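Local coordinates for protein pullulanase (Klebsiella oxytoca, PDB 2YOC) that hydrolyses the alpha-1,6-glucosidic linkages of pullulan and related branched dextrins and is probably exported through a type 2 secretion system, at residues W169-T174 with Q218-R223; T212-S217 with Y230-L235; P613-R618 with P637-F642. All blocks are in the same frame, centred on the assembly; numbering follows the deposited sequence.

Interaction 1. Residues W169-T174 with Q218-R223; sequences WVDKNT and QQVSMR
V170 and V220 make the apolar part of this contact: methyl CG2 of V170 meets CG1 of V220 at 3.9 Å, the two side chains crossing at about a right angle. One turn further along helix 218-223, R223 supplies the polar part. Its chain bends at chi3 (76°), bringing NH1 within 2.8 Å of the backbone O of V170; the N-H...O angle of 122° makes this a weak hydrogen bond. The stronger hold on R223 comes from elsewhere, since its NH2 donates to the carbonyl of G270. CG2 of V220 also lies beside the carboxylate of D171.

Behind this first shell, D171 folds back on its own loop. With CG between the backbone N and the carbonyl carbon (chi1 74°), OD1 accepts from the backbone N of T174 at 2.7 Å, an Asx motif, and more weakly from that of N173. W169 ties the same turn together, its NE1 donating to K172 O at 3.2 Å, while K172 N reaches D274 of helix 269-280. The turn joins strands 167-169 and 174-176 of the N2 domain.

D171 OD2 and R223 NH1 stay 5.5 Å apart, without a salt bridge. The guanidinium is met by the carbonyls of G270 and, weakly, V170 rather than by this carboxylate, though the charge of D171, and probably those of D273 and D274, may still help electrostatically.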
loop_
_atom_site.group_PDB
_atom_site.type_symbol
_atom_site.label_atom_id
_atom_site.label_comp_id
_atom_site.label_asym_id
_atom_site.label_seq_id
_atom_site.Cartn_x
_atom_site.Cartn_y
_atom_site.Cartn_z
ATOM N N TRP B 169 34.208 -9.850 32.273
ATOM C CA TRP B 169 34.372 -8.955 33.418
ATOM C C TRP B 169 33.998 -7.541 32.885
ATOM O O TRP B 169 34.775 -6.875 32.199
ATOM C CB TRP B 169 35.800 -9.055 33.944
ATOM C CG TRP B 169 36.025 -8.500 35.323
ATOM C CD1 TRP B 169 35.140 -7.809 36.105
ATOM C CD2 TRP B 169 37.251 -8.575 36.072
ATOM N NE1 TRP B 169 35.742 -7.446 37.295
ATOM C CE2 TRP B 169 37.031 -7.920 37.306
ATOM C CE3 TRP B 169 38.504 -9.159 35.828
ATOM C CZ2 TRP B 169 38.026 -7.814 38.276
ATOM C CZ3 TRP B 169 39.476 -9.071 36.803
ATOM C CH2 TRP B 169 39.245 -8.379 37.995
ATOM N N VAL B 170 32.755 -7.164 33.106
ATOM C CA VAL B 170 32.134 -5.948 32.601
ATOM C C VAL B 170 32.263 -4.688 33.467
ATOM O O VAL B 170 32.090 -3.576 32.969
ATOM C CB VAL B 170 30.697 -6.234 32.166
ATOM C CG1 VAL B 170 30.706 -7.217 31.007
ATOM C CG2 VAL B 170 29.867 -6.768 33.337
ATOM N N ASP B 171 32.524 -4.862 34.757
ATOM C CA ASP B 171 32.748 -3.781 35.706
ATOM C C ASP B 171 33.541 -4.343 36.888
ATOM O O ASP B 171 33.629 -5.565 37.007
ATOM C CB ASP B 171 31.442 -3.069 36.128
ATOM C CG ASP B 171 30.518 -3.818 37.075
ATOM O OD1 ASP B 171 31.000 -4.324 38.104
ATOM O OD2 ASP B 171 29.295 -3.761 36.873
ATOM N N LYS B 172 34.103 -3.457 37.756
ATOM C CA LYS B 172 34.896 -3.810 38.932
ATOM C C LYS B 172 34.310 -5.007 39.715
ATOM O O LYS B 172 35.030 -5.961 40.004
ATOM C CB LYS B 172 35.049 -2.591 39.858
ATOM C CG LYS B 172 35.992 -1.482 39.361
ATOM C CD LYS B 172 35.487 -0.064 39.788
ATOM C CE LYS B 172 36.579 0.975 39.940
ATOM N NZ LYS B 172 36.041 2.366 39.921
ATOM N N ASN B 173 32.996 -4.982 39.979
ATOM C CA ASN B 173 32.262 -5.983 40.763
ATOM C C ASN B 173 31.561 -7.140 39.993
ATOM O O ASN B 173 31.220 -8.149 40.606
ATOM C CB ASN B 173 31.196 -5.247 41.572
ATOM C CG ASN B 173 31.010 -5.748 42.973
ATOM O OD1 ASN B 173 31.944 -6.233 43.641
ATOM N ND2 ASN B 173 29.804 -5.567 43.476
ATOM N N THR B 174 31.293 -6.973 38.689
ATOM C CA THR B 174 30.487 -7.913 37.914
ATOM C C THR B 174 31.180 -8.750 36.849
ATOM O O THR B 174 31.915 -8.238 36.008
ATOM C CB THR B 174 29.244 -7.173 37.413
ATOM O OG1 THR B 174 28.620 -6.541 38.534
ATOM C CG2 THR B 174 28.250 -8.077 36.725
ATOM N N GLN B 218 21.753 -1.834 36.033
ATOM C CA GLN B 218 21.104 -0.935 35.074
ATOM C C GLN B 218 22.190 -0.327 34.186
ATOM O O GLN B 218 22.097 -0.440 32.967
ATOM C CB GLN B 218 20.324 0.161 35.813
ATOM C CG GLN B 218 18.942 0.415 35.242
ATOM C CD GLN B 218 18.964 1.265 33.991
ATOM O OE1 GLN B 218 19.364 2.443 34.002
ATOM N NE2 GLN B 218 18.479 0.691 32.894
ATOM N N GLN B 219 23.277 0.190 34.813
ATOM C CA GLN B 219 24.449 0.752 34.153
ATOM C C GLN B 219 25.043 -0.253 33.146
ATOM O O GLN B 219 25.270 0.130 31.995
ATOM C CB GLN B 219 25.465 1.267 35.210
ATOM C CG GLN B 219 26.967 1.345 34.791
ATOM C CD GLN B 219 27.881 0.309 35.471
ATOM O OE1 GLN B 219 27.934 0.172 36.715
ATOM N NE2 GLN B 219 28.682 -0.402 34.667
ATOM N N VAL B 220 25.223 -1.546 33.556
ATOM C CA VAL B 220 25.764 -2.617 32.694
ATOM C C VAL B 220 24.894 -2.928 31.468
ATOM O O VAL B 220 25.418 -3.007 30.355
ATOM C CB VAL B 220 26.164 -3.888 33.477
ATOM C CG1 VAL B 220 26.509 -5.041 32.532
ATOM C CG2 VAL B 220 27.338 -3.590 34.388
ATOM N N SER B 221 23.574 -3.099 31.682
ATOM C CA SER B 221 22.574 -3.388 30.638
ATOM C C SER B 221 22.603 -2.379 29.492
ATOM O O SER B 221 22.386 -2.744 28.329
ATOM C CB SER B 221 21.171 -3.417 31.249
ATOM O OG SER B 221 20.987 -4.531 32.106
HETATM N N MSE B 222 22.857 -1.106 29.852
HETATM C CA MSE B 222 22.976 0.029 28.948
HETATM C C MSE B 222 24.190 -0.146 28.076
HETATM O O MSE B 222 24.104 -0.042 26.861
HETATM C CB MSE B 222 23.196 1.319 29.750
HETATM C CG MSE B 222 22.249 1.533 30.899
HETATM SE SE MSE B 222 20.569 2.346 30.347
HETATM C CE MSE B 222 19.576 0.725 29.592
ATOM N N ARG B 223 25.331 -0.354 28.723
ATOM C CA ARG B 223 26.635 -0.504 28.121
ATOM C C ARG B 223 26.729 -1.690 27.219
ATOM O O ARG B 223 27.286 -1.571 26.134
ATOM C CB ARG B 223 27.691 -0.662 29.215
ATOM C CG ARG B 223 27.928 0.565 30.058
ATOM C CD ARG B 223 28.916 0.234 31.136
ATOM N NE ARG B 223 30.287 0.149 30.620
ATOM C CZ ARG B 223 31.289 -0.439 31.261
ATOM N NH1 ARG B 223 31.082 -1.026 32.440
ATOM N NH2 ARG B 223 32.508 -0.443 30.735
#

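Interaction 2. Residues T212-S217 with Y230-L235; sequences TPTTVS and YAAFKL
The F233 ring meets P213 obliquely, neither squarely over a face nor at an edge: its CD2 is 4.2 Å from CA of P213. The two residues send their side chains to the same side of the sheet, where F233 also packs on V186 of strand 185-191. The ring of Y230 leads away toward L176 and P178, and Y230 meets V216 through its backbone: V216 CG2 is 3.5 Å from Y230 O.

The pairing is antiparallel. T212 and K234 form a hydrogen-bonded pair, with T212 N to K234 O at 3.1 Å and K234 N to T212 O at 2.7 Å, each donor in the carbonyl plane. P213 and F233 are the following non-hydrogen-bonded pair, so proline's missing N-H costs no bond to this partner. Strand 212-214 is the outermost strand on this side of the mixed N2-domain sheet; strand 232-234 continues inward to 174-176, and helix 218-223, with S217 at its N-cap position, connects the two.

Beyond P213 the pairing loosens. T214 N still donates to A232 O at 3.0 Å and 176°, but from well above the carbonyl plane. The strand directions are 126° apart, far from ideal antiparallel. T214 OG1 lies anti to the backbone N (chi1 -163°), leaving CG2 to touch K234 N at 3.4 Å, and V216 CG2 rests 3.9 Å from A232 CB. At the other end, the side chains of T212 and K234 run side by side, pointing the same way, with T212 OG1 3.4 Å from K234 CB, before the lysine chain runs off toward N173.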
loop_
_atom_site.group_PDB
_atom_site.type_symbol
_atom_site.label_atom_id
_atom_site.label_comp_id
_atom_site.label_asym_id
_atom_site.label_seq_id
_atom_site.Cartn_x
_atom_site.Cartn_y
_atom_site.Cartn_z
ATOM N N THR B 212 29.263 -14.892 43.619
ATOM C CA THR B 212 27.922 -15.072 44.172
ATOM C C THR B 212 26.912 -14.602 43.151
ATOM O O THR B 212 27.129 -13.539 42.553
ATOM C CB THR B 212 27.748 -14.305 45.509
ATOM O OG1 THR B 212 27.452 -12.926 45.236
ATOM C CG2 THR B 212 28.967 -14.441 46.470
ATOM N N PRO B 213 25.791 -15.336 42.945
ATOM C CA PRO B 213 24.801 -14.882 41.955
ATOM C C PRO B 213 24.197 -13.517 42.278
ATOM O O PRO B 213 23.844 -13.231 43.427
ATOM C CB PRO B 213 23.757 -15.996 41.966
ATOM C CG PRO B 213 23.927 -16.669 43.286
ATOM C CD PRO B 213 25.377 -16.606 43.570
ATOM N N THR B 214 24.162 -12.653 41.266
ATOM C CA THR B 214 23.588 -11.305 41.350
ATOM C C THR B 214 22.781 -10.982 40.105
ATOM O O THR B 214 22.643 -11.819 39.209
ATOM C CB THR B 214 24.647 -10.238 41.719
ATOM O OG1 THR B 214 23.967 -9.057 42.159
ATOM C CG2 THR B 214 25.637 -9.932 40.574
ATOM N N THR B 215 22.235 -9.785 40.059
ATOM C CA THR B 215 21.478 -9.342 38.906
ATOM C C THR B 215 22.217 -8.259 38.135
ATOM O O THR B 215 22.859 -7.394 38.749
ATOM C CB THR B 215 20.035 -9.011 39.289
ATOM O OG1 THR B 215 20.021 -8.236 40.482
ATOM C CG2 THR B 215 19.190 -10.266 39.501
ATOM N N VAL B 216 22.134 -8.323 36.777
ATOM C CA VAL B 216 22.771 -7.357 35.857
ATOM C C VAL B 216 22.354 -5.917 36.254
ATOM O O VAL B 216 21.148 -5.622 36.339
ATOM C CB VAL B 216 22.440 -7.666 34.366
ATOM C CG1 VAL B 216 23.181 -6.741 33.422
ATOM C CG2 VAL B 216 22.753 -9.113 34.006
ATOM N N SER B 217 23.357 -5.048 36.527
ATOM C CA SER B 217 23.166 -3.629 36.856
ATOM C C SER B 217 22.524 -2.880 35.693
ATOM O O SER B 217 22.772 -3.203 34.521
ATOM C CB SER B 217 24.510 -2.970 37.153
ATOM O OG SER B 217 24.377 -1.566 37.282
ATOM N N TYR B 230 22.837 -12.571 29.943
ATOM C CA TYR B 230 23.893 -13.376 30.583
ATOM C C TYR B 230 23.800 -13.377 32.123
ATOM O O TYR B 230 23.467 -12.340 32.728
ATOM C CB TYR B 230 25.270 -12.842 30.192
ATOM C CG TYR B 230 25.754 -13.182 28.801
ATOM C CD1 TYR B 230 24.875 -13.234 27.726
ATOM C CD2 TYR B 230 27.105 -13.363 28.544
ATOM C CE1 TYR B 230 25.322 -13.522 26.437
ATOM C CE2 TYR B 230 27.562 -13.684 27.269
ATOM C CZ TYR B 230 26.669 -13.743 26.208
ATOM O OH TYR B 230 27.131 -14.029 24.936
ATOM N N ALA B 231 24.119 -14.544 32.741
ATOM C CA ALA B 231 24.107 -14.764 34.185
ATOM C C ALA B 231 25.141 -13.884 34.893
ATOM O O ALA B 231 26.345 -13.992 34.608
ATOM C CB ALA B 231 24.374 -16.234 34.488
ATOM N N ALA B 232 24.664 -13.018 35.823
ATOM C CA ALA B 232 25.509 -12.094 36.596
ATOM C C ALA B 232 26.045 -12.692 37.898
ATOM O O ALA B 232 25.309 -13.381 38.607
ATOM C CB ALA B 232 24.759 -10.794 36.885
ATOM N N PHE B 233 27.333 -12.407 38.205
ATOM C CA PHE B 233 28.021 -12.843 39.425
ATOM C C PHE B 233 28.781 -11.696 40.078
ATOM O O PHE B 233 29.540 -10.998 39.403
ATOM C CB PHE B 233 28.984 -14.013 39.153
ATOM C CG PHE B 233 28.309 -15.202 38.520
ATOM C CD1 PHE B 233 28.204 -15.308 37.140
ATOM C CD2 PHE B 233 27.751 -16.206 39.302
ATOM C CE1 PHE B 233 27.570 -16.410 36.555
ATOM C CE2 PHE B 233 27.123 -17.300 38.711
ATOM C CZ PHE B 233 27.031 -17.387 37.343
ATOM N N LYS B 234 28.575 -11.519 41.395
ATOM C CA LYS B 234 29.218 -10.490 42.222
ATOM C C LYS B 234 30.573 -10.999 42.686
ATOM O O LYS B 234 30.670 -12.139 43.142
ATOM C CB LYS B 234 28.328 -10.149 43.432
ATOM C CG LYS B 234 28.665 -8.831 44.107
ATOM C CD LYS B 234 27.923 -8.653 45.424
ATOM C CE LYS B 234 28.036 -7.270 46.046
ATOM N NZ LYS B 234 27.202 -6.233 45.364
ATOM N N LEU B 235 31.628 -10.168 42.545
ATOM C CA LEU B 235 32.997 -10.510 42.978
ATOM C C LEU B 235 33.097 -10.168 44.456
ATOM O O LEU B 235 32.373 -9.267 44.885
ATOM C CB LEU B 235 34.041 -9.667 42.217
ATOM C CG LEU B 235 34.715 -10.306 41.012
ATOM C CD1 LEU B 235 33.885 -10.101 39.741
ATOM C CD2 LEU B 235 36.098 -9.727 40.792
#

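Interaction 3. Residues P613-R618 with P637-F642; sequences PWYYQR and PEHRMF
The hydroxyl of Y615 is gripped by two groups: it accepts from the backbone N of M641 at 2.6 Å and is hydrogen-bonded to D273 OD1. The tyrosine reaches the start of helix 640-655 because CG stands anti to the backbone N (chi1 176°), and M641 N lies in the ring plane at its edge.

H639, at the N-cap position, holds Y615 a second time. Its ND1 donates to Y615 O at 2.7 Å, in both the imidazole and the carbonyl plane, while its edge is turned toward the tyrosine face, an edge-to-face pair with centroids 5.3 Å apart and planes at 52°. CD1 of Y616 meets CD1 of F642 at 3.7 Å.

R618 grips E638 side-on, NE to OE2 and NH2 to OE1, both at 2.8 Å, the guanidinium and carboxylate planes only 20° apart. NH2 also bonds Y669 O.

In the chain, helix 640-655 comes between barrel strands 586-591 and 661-664. The segment leading into it is held by the ion pair at E638 and hydrogen bonds from H639 and M641 to Y615; the D273 carboxylate, accepting from R640 N, would probably be favoured by the partly positive helix start.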
loop_
_atom_site.group_PDB
_atom_site.type_symbol
_atom_site.label_atom_id
_atom_site.label_comp_id
_atom_site.label_asym_id
_atom_site.label_seq_id
_atom_site.Cartn_x
_atom_site.Cartn_y
_atom_site.Cartn_z
ATOM N N PRO B 613 45.852 -6.011 24.893
ATOM C CA PRO B 613 45.177 -7.173 24.296
ATOM C C PRO B 613 43.728 -7.295 24.701
ATOM O O PRO B 613 43.366 -7.005 25.845
ATOM C CB PRO B 613 45.988 -8.349 24.801
ATOM C CG PRO B 613 47.324 -7.801 25.077
ATOM C CD PRO B 613 47.056 -6.441 25.632
ATOM N N TRP B 614 42.889 -7.653 23.716
ATOM C CA TRP B 614 41.447 -7.867 23.850
ATOM C C TRP B 614 40.628 -6.630 24.199
ATOM O O TRP B 614 39.439 -6.738 24.527
ATOM C CB TRP B 614 41.145 -9.091 24.728
ATOM C CG TRP B 614 41.419 -10.400 24.042
ATOM C CD1 TRP B 614 42.072 -10.591 22.856
ATOM C CD2 TRP B 614 40.970 -11.696 24.466
ATOM N NE1 TRP B 614 42.060 -11.922 22.515
ATOM C CE2 TRP B 614 41.399 -12.627 23.489
ATOM C CE3 TRP B 614 40.263 -12.169 25.598
ATOM C CZ2 TRP B 614 41.163 -13.997 23.612
ATOM C CZ3 TRP B 614 40.008 -13.528 25.707
ATOM C CH2 TRP B 614 40.459 -14.427 24.727
ATOM N N TYR B 615 41.232 -5.440 24.037
ATOM C CA TYR B 615 40.508 -4.208 24.317
ATOM C C TYR B 615 40.045 -3.512 23.067
ATOM O O TYR B 615 38.851 -3.236 22.936
ATOM C CB TYR B 615 41.326 -3.238 25.179
ATOM C CG TYR B 615 40.613 -1.914 25.389
ATOM C CD1 TYR B 615 39.741 -1.732 26.465
ATOM C CD2 TYR B 615 40.791 -0.849 24.495
ATOM C CE1 TYR B 615 39.060 -0.529 26.646
ATOM C CE2 TYR B 615 40.092 0.342 24.646
ATOM C CZ TYR B 615 39.243 0.504 25.736
ATOM O OH TYR B 615 38.555 1.676 25.893
ATOM N N TYR B 616 41.008 -3.129 22.199
ATOM C CA TYR B 616 40.725 -2.342 21.008
ATOM C C TYR B 616 39.928 -3.073 19.927
ATOM O O TYR B 616 39.241 -2.434 19.128
ATOM C CB TYR B 616 42.012 -1.701 20.445
ATOM C CG TYR B 616 42.741 -0.762 21.384
ATOM C CD1 TYR B 616 42.342 0.559 21.527
ATOM C CD2 TYR B 616 43.907 -1.159 22.022
ATOM C CE1 TYR B 616 43.043 1.444 22.344
ATOM C CE2 TYR B 616 44.638 -0.273 22.805
ATOM C CZ TYR B 616 44.195 1.026 22.979
ATOM O OH TYR B 616 44.928 1.900 23.750
ATOM N N GLN B 617 39.999 -4.400 19.907
ATOM C CA GLN B 617 39.314 -5.211 18.914
ATOM C C GLN B 617 37.952 -5.682 19.402
ATOM O O GLN B 617 37.786 -5.938 20.607
ATOM C CB GLN B 617 40.178 -6.435 18.575
ATOM C CG GLN B 617 41.666 -6.138 18.290
ATOM C CD GLN B 617 41.918 -5.396 16.990
ATOM O OE1 GLN B 617 41.035 -5.256 16.131
ATOM N NE2 GLN B 617 43.148 -4.929 16.795
ATOM N N ARG B 618 36.987 -5.837 18.458
ATOM C CA ARG B 618 35.665 -6.405 18.743
ATOM C C ARG B 618 35.795 -7.949 18.662
ATOM O O ARG B 618 36.160 -8.496 17.614
ATOM C CB ARG B 618 34.585 -5.874 17.783
ATOM C CG ARG B 618 33.162 -6.263 18.238
ATOM C CD ARG B 618 32.025 -5.692 17.401
ATOM N NE ARG B 618 32.012 -4.236 17.439
ATOM C CZ ARG B 618 32.114 -3.462 16.362
ATOM N NH1 ARG B 618 32.192 -4.003 15.152
ATOM N NH2 ARG B 618 32.112 -2.139 16.484
ATOM N N PRO B 637 35.135 0.816 18.243
ATOM C CA PRO B 637 34.902 2.235 18.575
ATOM C C PRO B 637 33.946 2.446 19.760
ATOM O O PRO B 637 33.865 3.566 20.281
ATOM C CB PRO B 637 34.345 2.821 17.275
ATOM C CG PRO B 637 33.806 1.663 16.515
ATOM C CD PRO B 637 34.643 0.484 16.887
ATOM N N GLU B 638 33.242 1.379 20.206
ATOM C CA GLU B 638 32.324 1.445 21.351
ATOM C C GLU B 638 33.072 1.561 22.701
ATOM O O GLU B 638 32.484 1.976 23.705
ATOM C CB GLU B 638 31.346 0.243 21.352
ATOM C CG GLU B 638 32.006 -1.125 21.364
ATOM C CD GLU B 638 32.165 -1.785 20.016
ATOM O OE1 GLU B 638 32.629 -1.108 19.071
ATOM O OE2 GLU B 638 31.793 -2.975 19.895
ATOM N N HIS B 639 34.360 1.156 22.724
ATOM C CA HIS B 639 35.181 1.234 23.927
ATOM C C HIS B 639 35.816 2.613 24.033
ATOM O O HIS B 639 36.342 3.155 23.047
ATOM C CB HIS B 639 36.211 0.111 23.976
ATOM C CG HIS B 639 35.608 -1.265 23.906
ATOM N ND1 HIS B 639 36.393 -2.377 23.642
ATOM C CD2 HIS B 639 34.321 -1.663 24.055
ATOM C CE1 HIS B 639 35.565 -3.406 23.656
ATOM N NE2 HIS B 639 34.310 -3.023 23.895
ATOM N N ARG B 640 35.717 3.188 25.242
ATOM C CA ARG B 640 36.149 4.525 25.608
ATOM C C ARG B 640 37.524 4.999 25.092
ATOM O O ARG B 640 37.610 6.099 24.538
ATOM C CB ARG B 640 35.997 4.702 27.112
ATOM C CG ARG B 640 34.551 4.764 27.560
ATOM C CD ARG B 640 34.372 4.755 29.065
ATOM N NE ARG B 640 34.721 6.030 29.700
ATOM C CZ ARG B 640 34.357 6.373 30.938
ATOM N NH1 ARG B 640 33.621 5.549 31.677
ATOM N NH2 ARG B 640 34.722 7.544 31.445
HETATM N N MSE B 641 38.579 4.197 25.272
HETATM C CA MSE B 641 39.924 4.561 24.831
HETATM C C MSE B 641 40.141 4.518 23.326
HETATM O O MSE B 641 40.912 5.330 22.784
HETATM C CB MSE B 641 41.023 3.808 25.599
HETATM C CG MSE B 641 41.036 4.122 27.107
HETATM SE SE MSE B 641 40.993 6.015 27.572
HETATM C CE MSE B 641 42.757 6.469 27.046
ATOM N N PHE B 642 39.441 3.613 22.643
ATOM C CA PHE B 642 39.533 3.597 21.195
ATOM C C PHE B 642 38.733 4.763 20.627
ATOM O O PHE B 642 39.162 5.373 19.638
ATOM C CB PHE B 642 39.097 2.275 20.564
ATOM C CG PHE B 642 39.461 2.223 19.090
ATOM C CD1 PHE B 642 40.779 2.416 18.669
ATOM C CD2 PHE B 642 38.484 2.020 18.121
ATOM C CE1 PHE B 642 41.105 2.393 17.308
ATOM C CE2 PHE B 642 38.815 1.997 16.767
ATOM C CZ PHE B 642 40.122 2.172 16.370
#

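In the fold
Along the chain, interactions 1 and 2 interleave: 169-174, 212-217, 218-223 and 230-235 follow in that order, all within the N2 domain, and interaction 3 comes much later, beside the parallel barrel. The centres of interactions 1 and 2 lie 9 Å apart, and they touch through a probable hydrogen bond from L235 N to N173 O, so the turn and segment 230-235 are joined directly, while S221 of the helix packs on V216. Interaction 3 is about 16 Å from interaction 1 and 23 Å from interaction 2, centre to centre, without touching either. Helix 269-280 bridges the gap: D273 touches R223 and also bonds Y615 and R640, coupling the N2 domain to the barrel.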